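Local coordinates for protein intracellular serine protease (Bacillus licheniformis, PDB 4ZOQ) that probably cleaves peptide bonds as a subtilisin-like serine endopeptidase, acting as a sequence-specific protease in lanthipeptide maturation, at residues P320-D323 against G327-E330; L168-A173 against P280-T285; P9-D14 against K267-S272; S80-P83 against G87-T90. One frame throughout, in Å; residues are numbered along the deposited sequence.

In the fold
The four contacts are spread from core to surface of a subtilisin-type fold built round a largely parallel seven-stranded sheet. Interaction 2 is the central one, packing strand 168-172 of that sheet on helix 275-297. Interaction 4 lies where helix 86-97 begins, and the two meet where Pro280 packs on Thr90. Interaction 3 fixes the N-terminal segment to strand 269-272, about 14 Å from interaction 4 between centres. Along the chain, interaction 3 spans interaction 4 and crosses interaction 2, while interaction 1 comes last, at the surface some 32 Å from interaction 4 between centres. Interactions 2 and 4 involve the two helices that carry the predicted catalytic serine and histidine.

Interaction 1. Residues P320-D323 against G327-E330; sequences PGKD and GYGE
Asp323 and Gly327 form a single antiparallel hydrogen-bonded pair, their CA atoms 4.9 Å apart, which closes a short turn of three residues between them. Of its two backbone bonds, Asp323 N to Gly327 O is long at 3.3 Å, its donor standing 46° out of the carbonyl plane; the return bond from Gly327 N to Asp323 O is weak because it is bent. The same carbonyl oxygen, Gly327 O, also receives a CA-H...O contact from Lys322.

Beside this single bridge, Lys322 lays its methylene chain over one face of the Tyr328 ring. With CG anti to the backbone N (chi1 -174°) and the chain extended as far as CE, CD rests 3.5 Å above the ring plane, offset toward the rim, and lies 3.6 Å from Tyr328 CZ. This is a CH-pi contact. Lys322 NZ is 5.4 Å from the Tyr328 ring centroid, too distant for more than a weak attraction; the bend at chi4 (-57°) takes NZ on to its stronger partner, the carbonyl oxygen of Ile221. Tyr328 itself leans against His307 and Arg311 of helix 303-313. Next to Lys322 in the chain, the carboxylate of Asp323 turns back to its own turn: OD2 accepts from Ile325 N, an Asx turn, and from Tyr326 N, while OD1 takes a water at 2.9 Å.

The two backbone bonds across the turn are individually modest, and the bonds from Asp323 OD2 to Ile325 N and Tyr326 N probably supplement them, while the aliphatic part of the lysine packs on the tyrosine and its charge is satisfied elsewhere.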
loop_
_atom_site.group_PDB
_atom_site.type_symbol
_atom_site.label_atom_id
_atom_site.label_comp_id
_atom_site.label_asym_id
_atom_site.label_seq_id
_atom_site.Cartn_x
_atom_site.Cartn_y
_atom_site.Cartn_z
ATOM N N PRO B 320 -2.741 -19.055 19.171
ATOM C CA PRO B 320 -1.791 -19.905 18.460
ATOM C C PRO B 320 -2.315 -20.225 17.094
ATOM O O PRO B 320 -3.341 -20.890 16.990
ATOM C CB PRO B 320 -1.726 -21.176 19.310
ATOM C CG PRO B 320 -2.965 -21.134 20.178
ATOM C CD PRO B 320 -3.204 -19.685 20.423
ATOM N N GLY B 321 -1.708 -19.654 16.072
ATOM C CA GLY B 321 -2.120 -19.928 14.716
ATOM C C GLY B 321 -2.533 -18.658 14.027
ATOM O O GLY B 321 -2.325 -17.559 14.540
ATOM N N LYS B 322 -3.228 -18.809 12.917
ATOM C CA LYS B 322 -3.694 -17.663 12.186
ATOM C C LYS B 322 -4.958 -17.165 12.865
ATOM O O LYS B 322 -5.950 -17.870 12.931
ATOM C CB LYS B 322 -3.942 -18.007 10.725
ATOM C CG LYS B 322 -4.293 -16.810 9.880
ATOM C CD LYS B 322 -4.577 -17.210 8.439
ATOM C CE LYS B 322 -4.768 -15.979 7.569
ATOM N NZ LYS B 322 -5.867 -15.092 8.066
ATOM N N ASP B 323 -4.854 -16.018 13.513
ATOM C CA ASP B 323 -5.990 -15.443 14.196
ATOM C C ASP B 323 -6.513 -14.173 13.546
ATOM O O ASP B 323 -5.907 -13.600 12.643
ATOM C CB ASP B 323 -5.687 -15.171 15.669
ATOM C CG ASP B 323 -4.464 -14.338 15.867
ATOM O OD1 ASP B 323 -3.358 -14.838 15.616
ATOM O OD2 ASP B 323 -4.641 -13.143 16.185
ATOM N N GLY B 327 -3.419 -12.130 12.146
ATOM C CA GLY B 327 -3.191 -12.988 10.985
ATOM C C GLY B 327 -2.138 -14.050 11.309
ATOM O O GLY B 327 -2.105 -14.581 12.421
ATOM N N TYR B 328 -1.227 -14.320 10.384
ATOM C CA TYR B 328 -0.138 -15.268 10.647
ATOM C C TYR B 328 0.831 -14.708 11.672
ATOM O O TYR B 328 1.691 -15.430 12.153
ATOM C CB TYR B 328 0.637 -15.603 9.373
ATOM C CG TYR B 328 -0.159 -16.361 8.350
ATOM C CD1 TYR B 328 -0.547 -17.678 8.584
ATOM C CD2 TYR B 328 -0.547 -15.766 7.159
ATOM C CE1 TYR B 328 -1.283 -18.384 7.661
ATOM C CE2 TYR B 328 -1.299 -16.468 6.220
ATOM C CZ TYR B 328 -1.664 -17.776 6.481
ATOM O OH TYR B 328 -2.406 -18.489 5.566
ATOM N N GLY B 329 0.743 -13.408 11.953
ATOM C CA GLY B 329 1.582 -12.799 12.978
ATOM C C GLY B 329 2.419 -11.616 12.504
ATOM O O GLY B 329 2.230 -11.070 11.388
ATOM N N GLU B 330 3.367 -11.218 13.343
ATOM C CA GLU B 330 4.205 -10.070 13.038
ATOM C C GLU B 330 5.379 -10.421 12.157
ATOM O O GLU B 330 6.160 -11.338 12.470
ATOM C CB GLU B 330 4.730 -9.443 14.311
ATOM C CG GLU B 330 5.556 -8.185 14.083
ATOM C CD GLU B 330 5.960 -7.580 15.405
ATOM O OE1 GLU B 330 5.404 -8.043 16.416
ATOM O OE2 GLU B 330 6.770 -6.634 15.451
HETATM O O HOH W 1 -0.676 -14.655 14.497
#

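Interaction 2. Residues L168-A173 against P280-T285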
loop_
_atom_site.group_PDB
_atom_site.type_symbol
_atom_site.label_atom_id
_atom_site.label_comp_id
_atom_site.label_asym_id
_atom_site.label_seq_id
_atom_site.Cartn_x
_atom_site.Cartn_y
_atom_site.Cartn_z
ATOM N N LEU B 168 3.251 -9.415 -5.876
ATOM C CA LEU B 168 2.663 -9.310 -4.544
ATOM C C LEU B 168 2.019 -7.959 -4.343
ATOM O O LEU B 168 2.542 -6.939 -4.803
ATOM C CB LEU B 168 3.729 -9.528 -3.486
ATOM C CG LEU B 168 4.205 -10.970 -3.527
ATOM C CD1 LEU B 168 5.567 -11.084 -2.906
ATOM C CD2 LEU B 168 3.196 -11.844 -2.807
ATOM N N VAL B 169 0.848 -7.968 -3.712
ATOM C CA VAL B 169 0.130 -6.740 -3.388
ATOM C C VAL B 169 -0.166 -6.700 -1.893
ATOM O O VAL B 169 -0.884 -7.542 -1.366
ATOM C CB VAL B 169 -1.194 -6.631 -4.187
ATOM C CG1 VAL B 169 -1.921 -5.333 -3.854
ATOM C CG2 VAL B 169 -0.925 -6.759 -5.695
ATOM N N PHE B 170 0.367 -5.694 -1.222
ATOM C CA PHE B 170 0.189 -5.538 0.206
ATOM C C PHE B 170 -0.696 -4.330 0.433
ATOM O O PHE B 170 -0.545 -3.323 -0.251
ATOM C CB PHE B 170 1.539 -5.376 0.888
ATOM C CG PHE B 170 2.418 -6.578 0.743
ATOM C CD1 PHE B 170 2.273 -7.673 1.581
ATOM C CD2 PHE B 170 3.339 -6.642 -0.287
ATOM C CE1 PHE B 170 3.058 -8.789 1.420
ATOM C CE2 PHE B 170 4.135 -7.753 -0.451
ATOM C CZ PHE B 170 3.986 -8.829 0.409
ATOM N N SER B 171 -1.625 -4.439 1.383
ATOM C CA SER B 171 -2.571 -3.363 1.637
ATOM C C SER B 171 -2.781 -3.126 3.131
ATOM O O SER B 171 -2.776 -4.061 3.912
ATOM C CB SER B 171 -3.915 -3.708 0.983
ATOM O OG SER B 171 -4.667 -2.540 0.785
ATOM N N SER B 172 -3.013 -1.884 3.519
ATOM C CA SER B 172 -3.307 -1.583 4.916
ATOM C C SER B 172 -4.717 -2.032 5.291
ATOM O O SER B 172 -5.656 -1.908 4.493
ATOM C CB SER B 172 -3.114 -0.099 5.195
ATOM O OG SER B 172 -3.834 0.668 4.261
ATOM N N ALA B 173 -4.852 -2.608 6.482
ATOM C CA ALA B 173 -6.120 -3.189 6.894
ATOM C C ALA B 173 -7.124 -2.123 7.312
ATOM O O ALA B 173 -8.310 -2.368 7.352
ATOM C CB ALA B 173 -5.901 -4.171 8.012
ATOM N N PRO B 280 3.723 -1.144 4.306
ATOM C CA PRO B 280 4.981 -1.024 3.559
ATOM C C PRO B 280 6.201 -1.706 4.211
ATOM O O PRO B 280 7.157 -2.049 3.487
ATOM C CB PRO B 280 5.208 0.493 3.484
ATOM C CG PRO B 280 4.354 1.083 4.544
ATOM C CD PRO B 280 3.169 0.175 4.647
ATOM N N GLN B 281 6.149 -1.943 5.528
ATOM C CA GLN B 281 7.203 -2.682 6.195
ATOM C C GLN B 281 7.224 -4.118 5.687
ATOM O O GLN B 281 8.280 -4.702 5.511
ATOM C CB GLN B 281 7.043 -2.644 7.705
ATOM C CG GLN B 281 7.293 -1.282 8.295
ATOM C CD GLN B 281 7.121 -1.269 9.799
ATOM O OE1 GLN B 281 7.777 -2.046 10.516
ATOM N NE2 GLN B 281 6.229 -0.397 10.297
ATOM N N VAL B 282 6.046 -4.681 5.472
ATOM C CA VAL B 282 5.910 -5.999 4.887
ATOM C C VAL B 282 6.280 -5.971 3.392
ATOM O O VAL B 282 6.954 -6.871 2.893
ATOM C CB VAL B 282 4.460 -6.542 5.081
ATOM C CG1 VAL B 282 4.326 -7.984 4.548
ATOM C CG2 VAL B 282 4.078 -6.465 6.542
ATOM N N ALA B 283 5.840 -4.939 2.679
ATOM C CA ALA B 283 6.212 -4.811 1.282
ATOM C C ALA B 283 7.745 -4.698 1.169
ATOM O O ALA B 283 8.362 -5.377 0.325
ATOM C CB ALA B 283 5.529 -3.615 0.646
ATOM N N GLY B 284 8.346 -3.882 2.051
ATOM C CA GLY B 284 9.789 -3.718 2.105
ATOM C C GLY B 284 10.480 -5.037 2.396
ATOM O O GLY B 284 11.476 -5.385 1.749
ATOM N N THR B 285 9.913 -5.794 3.333
ATOM C CA THR B 285 10.448 -7.111 3.660
ATOM C C THR B 285 10.329 -8.058 2.456
ATOM O O THR B 285 11.258 -8.823 2.161
ATOM C CB THR B 285 9.733 -7.753 4.864
ATOM O OG1 THR B 285 9.815 -6.883 6.010
ATOM C CG2 THR B 285 10.389 -9.108 5.201
#
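The Phe170 ring drops from its strand onto the helix backbone, one face lying over the peptide between Val282 and Ala283. Its first torsion (chi1 -63°), with CG opposite the carbonyl carbon, swings the ring to that place. Ala283 N stands 4.2 Å above the ring plane, offset toward the rim, with Val282 O over the same face. The two long sides of the ring then find different partners. On one, CE1 comes within 3.5 Å of Val282 CG1, and CD1 is almost as near to that methyl. On the other, CD2 lies 3.8 Å from Ala283 CA and hardly farther from its CB. Val282 can deliver this methyl because CG1 is anti to the backbone N (chi1 -176°), and its side chain meets the phenylalanine at about a right angle.

This is the core of the subtilisin fold: strand 168-172 belongs to the central parallel sheet, and helix 275-297 is the long helix near whose start stands the predicted catalytic Ser276, about 11 Å from Phe170 between side chains. Val133 of the adjoining strand and Leu310 of helix 303-313 add to the apolar surroundings of the ring. Ala283 touches Val133 as well, and also Asn135, so the helix residue under the phenylalanine packs on two neighbouring strands of the sheet at once.

The helix is kinked just before Val282, where Pro280 and Gln281 lack backbone bonds to the preceding turn.

Interaction 3. Residues P9-D14 against K267-S272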
loop_
_atom_site.group_PDB
_atom_site.type_symbol
_atom_site.label_atom_id
_atom_site.label_comp_id
_atom_site.label_asym_id
_atom_site.label_seq_id
_atom_site.Cartn_x
_atom_site.Cartn_y
_atom_site.Cartn_z
ATOM N N PRO B 9 20.355 3.248 11.330
ATOM C CA PRO B 9 19.362 3.366 10.273
ATOM C C PRO B 9 19.937 3.972 9.025
ATOM O O PRO B 9 20.844 4.776 9.118
ATOM C CB PRO B 9 18.296 4.283 10.891
ATOM C CG PRO B 9 18.905 4.868 12.062
ATOM C CD PRO B 9 19.881 3.877 12.571
ATOM N N ALA B 10 19.404 3.578 7.874
ATOM C CA ALA B 10 19.863 4.100 6.599
ATOM C C ALA B 10 19.591 5.603 6.508
ATOM O O ALA B 10 20.347 6.339 5.858
ATOM C CB ALA B 10 19.203 3.348 5.449
ATOM N N TRP B 11 18.550 6.063 7.204
ATOM C CA TRP B 11 18.189 7.472 7.158
ATOM C C TRP B 11 19.302 8.307 7.755
ATOM O O TRP B 11 19.948 7.903 8.716
ATOM C CB TRP B 11 16.892 7.745 7.919
ATOM C CG TRP B 11 15.681 7.023 7.413
ATOM C CD1 TRP B 11 15.584 6.280 6.291
ATOM C CD2 TRP B 11 14.383 7.006 8.026
ATOM N NE1 TRP B 11 14.315 5.772 6.169
ATOM C CE2 TRP B 11 13.558 6.209 7.220
ATOM C CE3 TRP B 11 13.847 7.572 9.185
ATOM C CZ2 TRP B 11 12.218 5.967 7.539
ATOM C CZ3 TRP B 11 12.516 7.343 9.487
ATOM C CH2 TRP B 11 11.719 6.546 8.670
ATOM N N GLY B 12 19.502 9.494 7.194
ATOM C CA GLY B 12 20.521 10.402 7.673
ATOM C C GLY B 12 20.179 10.975 9.031
ATOM O O GLY B 12 21.090 11.273 9.804
ATOM N N LEU B 13 18.884 11.192 9.298
ATOM C CA LEU B 13 18.429 11.651 10.622
ATOM C C LEU B 13 19.094 12.986 11.012
ATOM O O LEU B 13 19.139 13.357 12.192
ATOM C CB LEU B 13 18.698 10.581 11.697
ATOM C CG LEU B 13 18.031 9.192 11.598
ATOM C CD1 LEU B 13 18.527 8.313 12.694
ATOM C CD2 LEU B 13 16.508 9.291 11.717
ATOM N N ASP B 14 19.610 13.694 10.005
ATOM C CA ASP B 14 20.370 14.931 10.192
ATOM C C ASP B 14 21.531 14.777 11.195
ATOM O O ASP B 14 21.957 15.749 11.824
ATOM C CB ASP B 14 19.420 16.044 10.646
ATOM C CG ASP B 14 19.975 17.426 10.398
ATOM O OD1 ASP B 14 20.980 17.551 9.659
ATOM O OD2 ASP B 14 19.389 18.397 10.931
ATOM N N LYS B 267 12.888 18.959 10.093
ATOM C CA LYS B 267 12.043 18.676 8.950
ATOM C C LYS B 267 12.606 17.558 8.103
ATOM O O LYS B 267 13.811 17.340 8.078
ATOM C CB LYS B 267 11.805 19.911 8.103
ATOM C CG LYS B 267 10.833 20.900 8.752
ATOM C CD LYS B 267 10.728 22.175 7.897
ATOM C CE LYS B 267 11.579 23.311 8.436
ATOM N NZ LYS B 267 11.529 24.463 7.487
ATOM N N GLY B 268 11.713 16.807 7.460
ATOM C CA GLY B 268 12.126 15.625 6.734
ATOM C C GLY B 268 11.732 14.370 7.489
ATOM O O GLY B 268 11.876 13.266 6.962
ATOM N N TYR B 269 11.328 14.538 8.754
ATOM C CA TYR B 269 10.860 13.431 9.581
ATOM C C TYR B 269 9.656 13.853 10.390
ATOM O O TYR B 269 9.489 15.042 10.688
ATOM C CB TYR B 269 11.964 12.905 10.514
ATOM C CG TYR B 269 13.228 12.565 9.766
ATOM C CD1 TYR B 269 13.330 11.383 9.028
ATOM C CD2 TYR B 269 14.319 13.428 9.782
ATOM C CE1 TYR B 269 14.480 11.079 8.313
ATOM C CE2 TYR B 269 15.482 13.122 9.083
ATOM C CZ TYR B 269 15.554 11.946 8.349
ATOM O OH TYR B 269 16.708 11.637 7.661
ATOM N N SER B 270 8.808 12.877 10.730
ATOM C CA SER B 270 7.643 13.123 11.582
ATOM C C SER B 270 7.238 11.863 12.355
ATOM O O SER B 270 7.339 10.725 11.869
ATOM C CB SER B 270 6.451 13.650 10.776
ATOM O OG SER B 270 5.354 14.001 11.623
ATOM N N LEU B 271 6.749 12.087 13.558
ATOM C CA LEU B 271 6.277 11.030 14.406
ATOM C C LEU B 271 4.835 10.738 14.022
ATOM O O LEU B 271 4.004 11.645 13.914
ATOM C CB LEU B 271 6.401 11.474 15.855
ATOM C CG LEU B 271 7.058 10.533 16.846
ATOM C CD1 LEU B 271 8.372 9.980 16.286
ATOM C CD2 LEU B 271 7.313 11.353 18.085
ATOM N N SER B 272 4.523 9.471 13.826
ATOM C CA SER B 272 3.207 9.100 13.334
ATOM C C SER B 272 2.851 7.667 13.729
ATOM O O SER B 272 3.559 7.038 14.525
ATOM C CB SER B 272 3.192 9.268 11.802
ATOM O OG SER B 272 1.886 9.177 11.251
#
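Tyr269 reaches from its strand into the N-terminal segment, running alongside the indole of Trp11. Its CB points toward residues 9-14, and the first torsion (chi1 -53°, CG anti to the carbonyl carbon) sends the ring out past the tryptophan. CD1 is the first ring atom to touch, 3.8 Å from Trp11 CE3. CE1, one step farther, comes to 3.7 Å from the same indole carbon. These contacts are oblique rather than a true stack: the six-membered ring of Trp11 and the Tyr269 ring are inclined at only 26°, but their centroids are 5.7 Å apart and the rings barely overlap. The two side chains run in opposite directions, and the phenol oxygen therefore ends near Trp11 CB. Leu13 CD2 lies over one face of the tyrosine ring, whereas CE2 approaches Leu13 CA at 3.6 Å.

At the tip, Tyr269 OH accepts a hydrogen bond of 2.8 Å from Leu13 N. Its stronger partner is Asp60, whose OD2 is also hydrogen-bonded to the phenol, while OD1 of the same carboxylate takes Gly12 N. One aspartate thus ties together the tyrosine and the main chain at Gly12, and the phenol adds a second backbone bond one residue on.

The indole of Trp11 touches Asn95 and Ile96 of helix 86-97 and also Leu247 and Thr249 of strand 246-249, the antiparallel partner of strand 269-272; Leu13 also rests on Leu247, so the N-terminal segment lies against a small two-stranded sheet and a core helix.

Interaction 4. Residues S80-P83 against G87-T90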
loop_
_atom_site.group_PDB
_atom_site.type_symbol
_atom_site.label_atom_id
_atom_site.label_comp_id
_atom_site.label_asym_id
_atom_site.label_seq_id
_atom_site.Cartn_x
_atom_site.Cartn_y
_atom_site.Cartn_z
ATOM N N SER B 80 5.350 15.149 -9.321
ATOM C CA SER B 80 6.259 16.267 -9.072
ATOM C C SER B 80 6.530 16.512 -7.578
ATOM O O SER B 80 7.361 17.357 -7.211
ATOM C CB SER B 80 5.710 17.545 -9.704
ATOM O OG SER B 80 4.432 17.832 -9.183
ATOM N N GLY B 81 5.779 15.836 -6.717
ATOM C CA GLY B 81 5.969 15.981 -5.285
ATOM C C GLY B 81 4.897 15.256 -4.503
ATOM O O GLY B 81 4.262 14.344 -5.011
ATOM N N ASP B 82 4.705 15.655 -3.255
ATOM C CA ASP B 82 3.742 14.996 -2.375
ATOM C C ASP B 82 3.088 16.025 -1.472
ATOM O O ASP B 82 3.616 16.340 -0.411
ATOM C CB ASP B 82 4.439 13.919 -1.546
ATOM C CG ASP B 82 3.497 13.166 -0.634
ATOM O OD1 ASP B 82 2.272 13.346 -0.723
ATOM O OD2 ASP B 82 4.005 12.410 0.220
ATOM N N PRO B 83 1.909 16.512 -1.863
ATOM C CA PRO B 83 1.249 17.613 -1.156
ATOM C C PRO B 83 0.855 17.240 0.284
ATOM O O PRO B 83 1.037 18.059 1.193
ATOM C CB PRO B 83 0.021 17.887 -2.020
ATOM C CG PRO B 83 -0.289 16.545 -2.665
ATOM C CD PRO B 83 1.054 15.910 -2.906
ATOM N N GLY B 87 2.314 9.633 1.063
ATOM C CA GLY B 87 3.079 8.695 0.259
ATOM C C GLY B 87 4.541 8.647 0.655
ATOM O O GLY B 87 5.190 7.611 0.545
ATOM N N THR B 88 5.062 9.796 1.068
ATOM C CA THR B 88 6.427 9.933 1.576
ATOM C C THR B 88 6.611 9.213 2.900
ATOM O O THR B 88 7.665 8.643 3.156
ATOM C CB THR B 88 6.814 11.407 1.723
ATOM O OG1 THR B 88 6.725 12.017 0.433
ATOM C CG2 THR B 88 8.234 11.557 2.232
ATOM N N GLN B 89 5.599 9.247 3.754
ATOM C CA GLN B 89 5.704 8.485 4.989
ATOM C C GLN B 89 5.713 6.973 4.664
ATOM O O GLN B 89 6.554 6.222 5.174
ATOM C CB GLN B 89 4.557 8.834 5.934
ATOM C CG GLN B 89 4.557 10.304 6.315
ATOM C CD GLN B 89 3.445 10.661 7.284
ATOM O OE1 GLN B 89 2.272 10.688 6.916
ATOM N NE2 GLN B 89 3.812 10.914 8.538
ATOM N N THR B 90 4.823 6.549 3.767
ATOM C CA THR B 90 4.757 5.154 3.347
ATOM C C THR B 90 6.091 4.722 2.705
ATOM O O THR B 90 6.670 3.693 3.068
ATOM C CB THR B 90 3.588 4.931 2.386
ATOM O OG1 THR B 90 2.376 5.372 3.014
ATOM C CG2 THR B 90 3.460 3.478 1.997
#
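Asp82 OD2 is held by two groups of one residue, Thr88. Thr88 OG1 donates at 2.8 Å to the lone pair of OD2 that points away from the other carboxylate oxygen, and the backbone Thr88 N donates at 2.9 Å with an N-H...O angle of 151°, meeting the oxygen nearly along its C-O bond. The extended first torsion of the aspartate (chi1 -178°, CG opposite the backbone N) carries the carboxylate across to the helix.

The other oxygen, OD1, has its own partners in Ser52 OG and Gly85 N, and Ser52 OG is bonded in turn to Gly87 N. Each carboxylate oxygen therefore receives two bonds, which should fix the group's rotation. The carboxylate lies against the first turn of helix 86-97, which would probably favour its negative charge. Thr88 OG1, besides donating to the aspartate, is bonded to Asp55 N, so the hydroxyl links two loops to the helix.

Gly87 and Thr88 directly follow the predicted catalytic His86, and Thr90 OG1 is bonded to OD2 of the predicted catalytic Asp51. The sequence from Gly85 to Thr88 is the Gly-His-Gly-Thr signature around the active-site histidine of subtilases, where the helix begins beside the predicted catalytic triad.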